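Possible thiol-disulfide isomerase (Cytophaga hutchinsonii, PDB 3HCZ) is of undetermined function but, as a thioredoxin-fold domain of the AhpC/TSA family, probably reduces or rearranges disulfide bonds. Local coordinates at residues Val29-Lys32 with Tyr33-Leu36; Glu78-Lys81 with Phe82-Ser85; Tyr107-Tyr110 with Ala111-Val114; Lys127-Tyr131 with Glu132-Asp136. All coordinates share one frame; numbering follows the deposited sequence.

Contact 1: Val29-Lys32 with Tyr33-Leu36. With SO4 (sulfate ion), chain E.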
# COMPACT_ATOMS: atom_id res chain seq x y z
N VAL A 29 -11.34 1.67 3.76
CA VAL A 29 -10.89 2.61 2.75
C VAL A 29 -11.88 2.58 1.60
O VAL A 29 -12.26 1.50 1.14
CB VAL A 29 -9.48 2.28 2.26
CG1 VAL A 29 -9.09 3.22 1.10
CG2 VAL A 29 -8.49 2.45 3.47
N GLN A 30 -12.31 3.76 1.17
CA GLN A 30 -13.15 3.94 0.01
C GLN A 30 -12.39 4.47 -1.13
O GLN A 30 -12.07 5.62 -1.13
CB GLN A 30 -14.19 4.99 0.24
CG GLN A 30 -14.81 4.94 1.48
CD GLN A 30 -16.03 4.19 1.38
OE1 GLN A 30 -15.99 2.99 1.38
NE2 GLN A 30 -17.16 4.88 1.25
N ALA A 31 -12.19 3.67 -2.13
CA ALA A 31 -11.44 4.12 -3.30
C ALA A 31 -11.67 3.15 -4.46
O ALA A 31 -11.81 1.94 -4.25
CB ALA A 31 -9.89 4.16 -2.96
N LYS A 32 -11.68 3.68 -5.68
CA LYS A 32 -11.84 2.85 -6.86
C LYS A 32 -10.70 1.80 -6.92
O LYS A 32 -10.94 0.62 -7.28
CB LYS A 32 -11.86 3.71 -8.12
CG LYS A 32 -11.90 2.89 -9.39
CD LYS A 32 -12.03 3.79 -10.60
CE LYS A 32 -12.29 2.94 -11.80
NZ LYS A 32 -12.19 3.72 -13.06
N TYR A 33 -9.46 2.22 -6.58
CA TYR A 33 -8.33 1.27 -6.49
C TYR A 33 -7.59 1.64 -5.24
O TYR A 33 -7.46 2.84 -4.95
CB TYR A 33 -7.29 1.42 -7.61
CG TYR A 33 -7.85 1.10 -8.94
CD1 TYR A 33 -8.15 -0.22 -9.30
CD2 TYR A 33 -8.13 2.12 -9.85
CE1 TYR A 33 -8.74 -0.50 -10.59
CE2 TYR A 33 -8.70 1.85 -11.11
CZ TYR A 33 -8.99 0.53 -11.46
OH TYR A 33 -9.56 0.27 -12.70
N THR A 34 -7.14 0.62 -4.50
CA THR A 34 -6.24 0.83 -3.37
C THR A 34 -4.91 0.17 -3.68
O THR A 34 -4.86 -1.03 -4.00
CB THR A 34 -6.77 0.23 -2.03
OG1 THR A 34 -8.04 0.80 -1.74
CG2 THR A 34 -5.76 0.52 -0.82
N ILE A 35 -3.83 0.95 -3.59
CA ILE A 35 -2.49 0.42 -3.70
C ILE A 35 -2.04 0.04 -2.28
O ILE A 35 -1.92 0.91 -1.41
CB ILE A 35 -1.52 1.47 -4.32
CG1 ILE A 35 -2.12 2.12 -5.59
CG2 ILE A 35 -0.14 0.86 -4.59
CD1 ILE A 35 -2.60 1.12 -6.64
N LEU A 36 -1.83 -1.25 -2.05
CA LEU A 36 -1.38 -1.68 -0.80
C LEU A 36 0.15 -1.68 -0.87
O LEU A 36 0.74 -2.42 -1.66
CB LEU A 36 -1.99 -3.06 -0.48
CG LEU A 36 -1.52 -3.75 0.78
CD1 LEU A 36 -1.61 -2.82 2.06
CD2 LEU A 36 -2.44 -4.98 0.92
S SO4 E . -12.90 7.61 -5.23
O1 SO4 E . -13.43 8.50 -6.27
O2 SO4 E . -11.69 8.22 -4.67
O3 SO4 E . -13.88 7.50 -4.16
O4 SO4 E . -12.60 6.29 -5.78
O HOH W 1 -10.42 -0.02 -2.88

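Contact 2: Glu78-Lys81 with Phe82-Ser85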
# COMPACT_ATOMS: atom_id res chain seq x y z
N GLU A 78 11.16 6.67 13.51
CA GLU A 78 11.80 6.76 12.20
C GLU A 78 10.77 6.85 11.06
O GLU A 78 11.00 7.53 10.05
CB GLU A 78 12.72 5.56 11.95
CG GLU A 78 13.96 5.58 12.89
CD GLU A 78 14.69 6.94 12.84
OE1 GLU A 78 15.12 7.38 11.74
OE2 GLU A 78 14.86 7.56 13.92
N TRP A 79 9.66 6.15 11.25
CA TRP A 79 8.54 6.22 10.33
C TRP A 79 8.06 7.68 10.18
O TRP A 79 7.93 8.20 9.06
CB TRP A 79 7.44 5.33 10.89
CG TRP A 79 6.12 5.37 10.21
CD1 TRP A 79 5.87 5.22 8.85
CD2 TRP A 79 4.83 5.53 10.84
NE1 TRP A 79 4.50 5.28 8.62
CE2 TRP A 79 3.85 5.49 9.81
CE3 TRP A 79 4.41 5.70 12.16
CZ2 TRP A 79 2.46 5.59 10.08
CZ3 TRP A 79 3.03 5.82 12.43
CH2 TRP A 79 2.07 5.77 11.39
N LEU A 80 7.81 8.34 11.31
CA LEU A 80 7.30 9.71 11.26
C LEU A 80 8.35 10.68 10.70
O LEU A 80 8.00 11.58 9.90
CB LEU A 80 6.78 10.17 12.64
CG LEU A 80 5.60 9.33 13.18
CD1 LEU A 80 5.15 9.69 14.59
CD2 LEU A 80 4.42 9.45 12.20
N LYS A 81 9.61 10.48 11.10
CA LYS A 81 10.71 11.29 10.57
C LYS A 81 10.81 11.18 9.04
O LYS A 81 11.02 12.18 8.33
CB LYS A 81 12.04 10.87 11.21
CG LYS A 81 13.22 11.70 10.69
CD LYS A 81 14.59 11.30 11.30
CE LYS A 81 14.52 11.00 12.82
NZ LYS A 81 15.80 10.35 13.30
N PHE A 82 10.66 9.98 8.53
CA PHE A 82 10.68 9.79 7.09
C PHE A 82 9.49 10.52 6.45
O PHE A 82 9.67 11.22 5.45
CB PHE A 82 10.62 8.31 6.76
CG PHE A 82 10.84 8.00 5.32
CD1 PHE A 82 12.08 7.54 4.88
CD2 PHE A 82 9.80 8.11 4.41
CE1 PHE A 82 12.30 7.23 3.54
CE2 PHE A 82 9.99 7.80 3.07
CZ PHE A 82 11.24 7.34 2.62
N ILE A 83 8.28 10.32 6.99
CA ILE A 83 7.08 10.98 6.40
C ILE A 83 7.27 12.49 6.29
O ILE A 83 7.04 13.07 5.21
CB ILE A 83 5.79 10.62 7.15
CG1 ILE A 83 5.52 9.14 6.93
CG2 ILE A 83 4.61 11.57 6.71
CD1 ILE A 83 4.50 8.54 7.90
N ARG A 84 7.73 13.11 7.37
CA ARG A 84 7.97 14.54 7.42
C ARG A 84 9.06 15.03 6.44
O ARG A 84 8.85 16.02 5.69
CB ARG A 84 8.33 14.95 8.86
CG ARG A 84 8.60 16.45 9.08
CD ARG A 84 8.87 16.72 10.58
NE ARG A 84 8.85 18.15 10.92
CZ ARG A 84 9.90 18.85 11.35
NH1 ARG A 84 11.09 18.27 11.52
NH2 ARG A 84 9.76 20.15 11.63
N SER A 85 10.20 14.36 6.45
CA SER A 85 11.33 14.85 5.68
C SER A 85 11.17 14.59 4.18
O SER A 85 11.53 15.43 3.37
CB SER A 85 12.65 14.31 6.22
OG SER A 85 12.79 12.94 5.90

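Contact 3: Tyr107-Tyr110 with Ala111-Val114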
# COMPACT_ATOMS: atom_id res chain seq x y z
N TYR A 107 1.06 -11.70 4.99
CA TYR A 107 1.36 -11.07 3.69
C TYR A 107 2.67 -11.50 3.06
O TYR A 107 3.02 -11.04 1.96
CB TYR A 107 1.28 -9.52 3.79
CG TYR A 107 -0.09 -8.95 3.51
CD1 TYR A 107 -0.99 -8.65 4.56
CD2 TYR A 107 -0.52 -8.74 2.18
CE1 TYR A 107 -2.28 -8.14 4.28
CE2 TYR A 107 -1.81 -8.23 1.91
CZ TYR A 107 -2.66 -7.91 2.97
OH TYR A 107 -3.90 -7.41 2.71
N ASP A 108 3.39 -12.40 3.73
CA ASP A 108 4.70 -12.87 3.24
C ASP A 108 5.69 -11.75 2.91
O ASP A 108 6.36 -11.78 1.87
CB ASP A 108 4.52 -13.81 2.06
CG ASP A 108 3.84 -15.10 2.48
OD1 ASP A 108 4.48 -15.86 3.25
OD2 ASP A 108 2.67 -15.34 2.09
N ILE A 109 5.78 -10.76 3.82
CA ILE A 109 6.71 -9.64 3.64
C ILE A 109 8.11 -10.00 4.14
O ILE A 109 8.33 -10.14 5.35
CB ILE A 109 6.20 -8.35 4.36
CG1 ILE A 109 4.75 -8.02 3.97
CG2 ILE A 109 7.12 -7.18 4.04
CD1 ILE A 109 4.56 -7.69 2.46
N TYR A 110 9.05 -10.17 3.20
CA TYR A 110 10.49 -10.28 3.55
C TYR A 110 11.25 -9.05 3.08
O TYR A 110 11.25 -8.02 3.77
CB TYR A 110 11.07 -11.57 3.01
CG TYR A 110 10.43 -12.72 3.71
CD1 TYR A 110 10.93 -13.18 4.93
CD2 TYR A 110 9.28 -13.32 3.19
CE1 TYR A 110 10.33 -14.24 5.61
CE2 TYR A 110 8.65 -14.36 3.86
CZ TYR A 110 9.20 -14.83 5.06
OH TYR A 110 8.60 -15.87 5.72
N ALA A 111 11.84 -9.08 1.89
CA ALA A 111 12.35 -7.84 1.34
C ALA A 111 11.19 -6.79 1.24
O ALA A 111 10.05 -7.14 0.90
CB ALA A 111 12.95 -8.09 -0.01
N THR A 112 11.48 -5.54 1.57
CA THR A 112 10.55 -4.43 1.27
C THR A 112 11.21 -3.57 0.18
O THR A 112 12.44 -3.65 0.00
CB THR A 112 10.27 -3.55 2.52
OG1 THR A 112 11.49 -3.36 3.23
CG2 THR A 112 9.25 -4.21 3.45
N PRO A 113 10.41 -2.74 -0.55
CA PRO A 113 8.97 -2.57 -0.35
C PRO A 113 8.23 -3.59 -1.20
O PRO A 113 8.88 -4.24 -2.06
CB PRO A 113 8.72 -1.15 -0.86
CG PRO A 113 9.78 -0.91 -1.92
CD PRO A 113 10.91 -1.91 -1.67
N VAL A 114 6.94 -3.75 -0.95
CA VAL A 114 6.12 -4.71 -1.67
C VAL A 114 4.78 -4.03 -2.01
O VAL A 114 4.18 -3.40 -1.14
CB VAL A 114 5.77 -5.94 -0.83
CG1 VAL A 114 4.93 -6.93 -1.70
CG2 VAL A 114 7.02 -6.65 -0.29
O HOH W 2 8.86 -9.54 0.41

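Contact 4: Lys127-Tyr131 with Glu132-Asp136. With SO4 (sulfate ion), chain D.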
# COMPACT_ATOMS: atom_id res chain seq x y z
N LYS A 127 -0.21 -8.39 -8.14
CA LYS A 127 0.60 -8.84 -6.98
C LYS A 127 2.07 -8.50 -7.17
O LYS A 127 2.68 -8.97 -8.12
CB LYS A 127 0.58 -10.39 -6.83
CG LYS A 127 -0.79 -11.04 -6.67
CD LYS A 127 -0.60 -12.53 -6.22
CE LYS A 127 -0.62 -13.46 -7.39
NZ LYS A 127 -0.75 -14.91 -7.00
N ARG A 128 2.63 -7.69 -6.27
CA ARG A 128 4.08 -7.52 -6.17
C ARG A 128 4.69 -7.00 -7.47
O ARG A 128 5.75 -7.48 -7.93
CB ARG A 128 4.76 -8.82 -5.75
CG ARG A 128 4.42 -9.23 -4.32
CD ARG A 128 5.31 -10.38 -3.85
NE ARG A 128 5.07 -10.72 -2.46
CZ ARG A 128 5.93 -10.55 -1.47
NH1 ARG A 128 7.12 -10.02 -1.68
NH2 ARG A 128 5.60 -10.91 -0.26
N ILE A 129 4.02 -6.02 -8.08
CA ILE A 129 4.51 -5.40 -9.32
C ILE A 129 5.24 -4.10 -8.95
O ILE A 129 5.08 -3.59 -7.84
CB ILE A 129 3.36 -5.16 -10.34
CG1 ILE A 129 2.31 -4.23 -9.73
CG2 ILE A 129 2.71 -6.51 -10.71
CD1 ILE A 129 1.35 -3.70 -10.80
N GLY A 130 6.05 -3.57 -9.85
CA GLY A 130 6.81 -2.37 -9.46
C GLY A 130 5.95 -1.16 -9.72
O GLY A 130 5.12 -1.17 -10.65
N TYR A 131 6.17 -0.08 -8.97
CA TYR A 131 5.41 1.16 -9.23
C TYR A 131 5.54 1.62 -10.71
O TYR A 131 4.62 2.22 -11.27
CB TYR A 131 5.85 2.30 -8.28
CG TYR A 131 7.10 3.01 -8.79
CD1 TYR A 131 7.01 4.06 -9.71
CD2 TYR A 131 8.37 2.59 -8.40
CE1 TYR A 131 8.12 4.66 -10.21
CE2 TYR A 131 9.51 3.21 -8.88
CZ TYR A 131 9.36 4.24 -9.79
OH TYR A 131 10.49 4.85 -10.29
N GLU A 132 6.66 1.30 -11.37
CA GLU A 132 6.88 1.80 -12.71
C GLU A 132 6.00 1.08 -13.72
O GLU A 132 5.90 1.52 -14.86
CB GLU A 132 8.37 1.75 -13.11
CG GLU A 132 8.90 0.39 -13.43
CD GLU A 132 9.37 -0.38 -12.20
OE1 GLU A 132 8.98 -0.05 -11.05
OE2 GLU A 132 10.16 -1.34 -12.40
N ASN A 133 5.37 -0.02 -13.30
CA ASN A 133 4.44 -0.76 -14.16
C ASN A 133 2.95 -0.49 -13.90
O ASN A 133 2.08 -1.01 -14.58
CB ASN A 133 4.75 -2.26 -14.12
CG ASN A 133 6.11 -2.58 -14.70
OD1 ASN A 133 6.91 -3.28 -14.10
ND2 ASN A 133 6.40 -2.00 -15.85
N LEU A 134 2.67 0.38 -12.93
CA LEU A 134 1.28 0.71 -12.58
C LEU A 134 0.40 1.31 -13.69
O LEU A 134 -0.77 0.90 -13.85
CB LEU A 134 1.25 1.66 -11.37
CG LEU A 134 1.44 1.08 -9.99
CD1 LEU A 134 1.59 2.26 -9.06
CD2 LEU A 134 0.21 0.25 -9.59
N ASP A 135 0.93 2.28 -14.45
CA ASP A 135 0.12 2.96 -15.45
C ASP A 135 -0.32 1.94 -16.46
O ASP A 135 -1.51 1.86 -16.81
CB ASP A 135 0.90 4.08 -16.17
CG ASP A 135 0.89 5.39 -15.41
OD1 ASP A 135 0.06 5.57 -14.49
OD2 ASP A 135 1.72 6.26 -15.76
N ASP A 136 0.63 1.14 -16.93
CA ASP A 136 0.28 0.13 -17.90
C ASP A 136 -0.60 -0.96 -17.38
O ASP A 136 -1.50 -1.41 -18.09
CB ASP A 136 1.49 -0.44 -18.57
CG ASP A 136 1.60 0.08 -19.91
OD1 ASP A 136 2.10 1.23 -20.07
OD2 ASP A 136 1.07 -0.61 -20.80
S SO4 D . 8.42 -12.04 -5.62
O1 SO4 D . 7.28 -12.37 -6.52
O2 SO4 D . 9.65 -11.68 -6.30
O3 SO4 D . 7.94 -10.89 -4.87
O4 SO4 D . 8.77 -13.13 -4.71
O HOH W 3 3.48 3.68 -13.83

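Contact 1: Val29-Lys32 with Tyr33-Leu36
Lys32 lies beside Tyr33 with both side chains pointing the same way, and the main apolar contact is a CH-pi interaction between these neighbours. Lys32 CG sits over the face of the Tyr33 ring, 4.1 Å from its centroid and 26° off the ring normal. With CG anti to the backbone N (chi1 175°) and the chain extended beyond it, the methylenes of Lys32 run along the ring as far as its phenol end, where CE is 3.9 Å from Tyr33 OH. A second, looser group gathers round Thr34, modelled in two conformers: in the one described here, its OG1 stands 3.9 Å from Val29 CG1 and 4.0 Å from Ala31 CB.

One water links the loop to the start of strand 33-39, hydrogen-bonded to Ala31 O at 2.8 Å and, in this conformer, to Thr34 OG1 at 2.8 Å. A sulfate binds the loop alone: Lys32 N donates to its O4 at 2.8 Å (N-H...O 142°), an ion probably taken from the crystallisation liquor.

Beyond the segment, Tyr33 OH is hydrogen-bonded to Glu142 on helix 134-147, and Lys32 NZ makes a long, weak ion pair with the same carboxylate. The lysine thus contributes hydrocarbon to the ring and charge near the acid that holds the phenol, which would probably favour the ionised form of Glu142.

Contact 2: Glu78-Lys81 with Phe82-Ser85
Trp79 and Ile83, one turn apart on helix 77-86, meet through both backbone and side chains. Ile83 N donates to Trp79 O at 3.0 Å, part of an unbroken run of i to i+4 bonds in which Phe82 N reaches Glu78 O at 2.9 Å and Arg84 N reaches Leu80 O at 3.0 Å. Their N-H...O angles, between 158° and 171°, are those of a regular alpha helix.

Lys81 O takes two donors from the same residue. Ser85 N binds it at 3.0 Å and Ser85 OG at 3.1 Å, approaching from opposite faces of the carbonyl plane. Ser85 chi1 of 73° sets the hydroxyl between its own N and carbonyl carbon, folded back over the preceding turn, so the hydroxyl proton is used within the helix. On the outer surface the Lys81 chain bends at its third torsion to bring NZ to Glu78: a salt bridge of 3.0 Å to OE2, on its syn lone pair, with a weak bond of 3.4 Å to OE1.

The indole is met by methyl groups. Ile83 CD1 lies over the five-membered ring of Trp79, 3.7 Å from its centroid, and Leu80 CD2 is on the same face near the rim. Trp79 and Ile83 also touch Asn93 of strand 92-95, while Phe82 meets the ring of Trp39 and Ser85 touches His45 in the CGHC segment. This is the helix of the beta-alpha-beta unit formed with strands 65-71 and 92-95, an element of the thioredoxin-like fold.

Contact 3: Tyr107-Tyr110 with Ala111-Val114
Ile109 reaches forward with both of its branches to meet residues three and five positions on. Its CG2 packs against Thr112 CG2 at 3.7 Å, the two side chains crossing at about a right angle, while CD1 touches Val114 CG2 at 3.8 Å. Thr112 chi1 of 41° places OG1 between the backbone N and the carbonyl carbon and leaves CG2 beside the N, where it can meet the isoleucine. A water spans the bend on the backbone side: it accepts from Tyr110 N at 2.9 Å and donates to Ala111 O at 2.7 Å.

Farther out, Ile109 is bonded through its backbone to Phe103 and packs on Phe103 and Phe38, and Val114 pairs through its backbone with Phe38 of strand 33-39. Behind this turn the chain leaves helix 103-107 at Asp108, which has positive phi (52°). Ahead of it, the peptide bond between Thr112 and Pro113 is cis, and the proline touches Phe37 and Trp39.

This cis-proline is a hallmark of the thioredoxin fold, in which it lies next to the redox-active cysteines and its loop helps to bind substrate peptides; here Thr112 touches Cys43 of the CGHC motif. Methyl contacts and solvent thus share in holding the bend before the proline, the water satisfying Tyr110 N and Ala111 O, which do not pair with each other.

Contact 4: Lys127-Tyr131 with Glu132-Asp136
Tyr131 presents a ring face to Glu132 in two overlapping type I beta turns that lead from the loop after strand 124-127 into helix 134-147. Glu132 CB lies over that ring, 4.2 Å from its centroid and only 15° off the normal, a CH-pi contact between side chains that cross at about a right angle. The ring gets there through Tyr131 chi1 of 83°, which folds it over the peptide N of Glu132, 3.1 Å from CG of the ring. Glu132 bends at its second torsion, bringing OE1 over the rim of the ring with the carboxylate turned 63° from the ring plane.

The turns are closed by Asn133 N to Gly130 O at 2.9 Å and Leu134 N to Tyr131 O at 3.2 Å, both donors standing well out of the carbonyl planes. Leu134 meets the loop through its two methyls: CD2 is 4.3 Å from Ile129 CD1, and CD1 is 4.3 Å from Tyr131 CB. Leu134 and Tyr131 also both touch Leu53 of helix 49-60, which backs this junction. A water prolongs the pattern by one residue, donating to Tyr131 O at 3.2 Å and accepting from Asp135 N at 3.0 Å.

Overall arrangement
Contacts 1 to 4 follow one another along the chain and are spread round one mixed sheet of thioredoxin type. Contact 1 enters its central strand, 33-39, and touches contacts 3 and 4: Leu36 CD2 is 3.3 Å from Tyr107 OH, and Ile35 CD1, in the conformer described, is 4.2 Å from Leu134 CD2, although the centres of contacts 1 and 3 are about 19 Å apart. Contacts 3 and 4, about 15 Å between centres, meet where Arg128 packs against Val114. Contact 2 stands apart on helix 77-86, its nearest atoms about 10 to 12 Å from the rest. Contacts 2 and 3 each reach the CGHC region, the probable redox site, through His45 and Cys43 respectively.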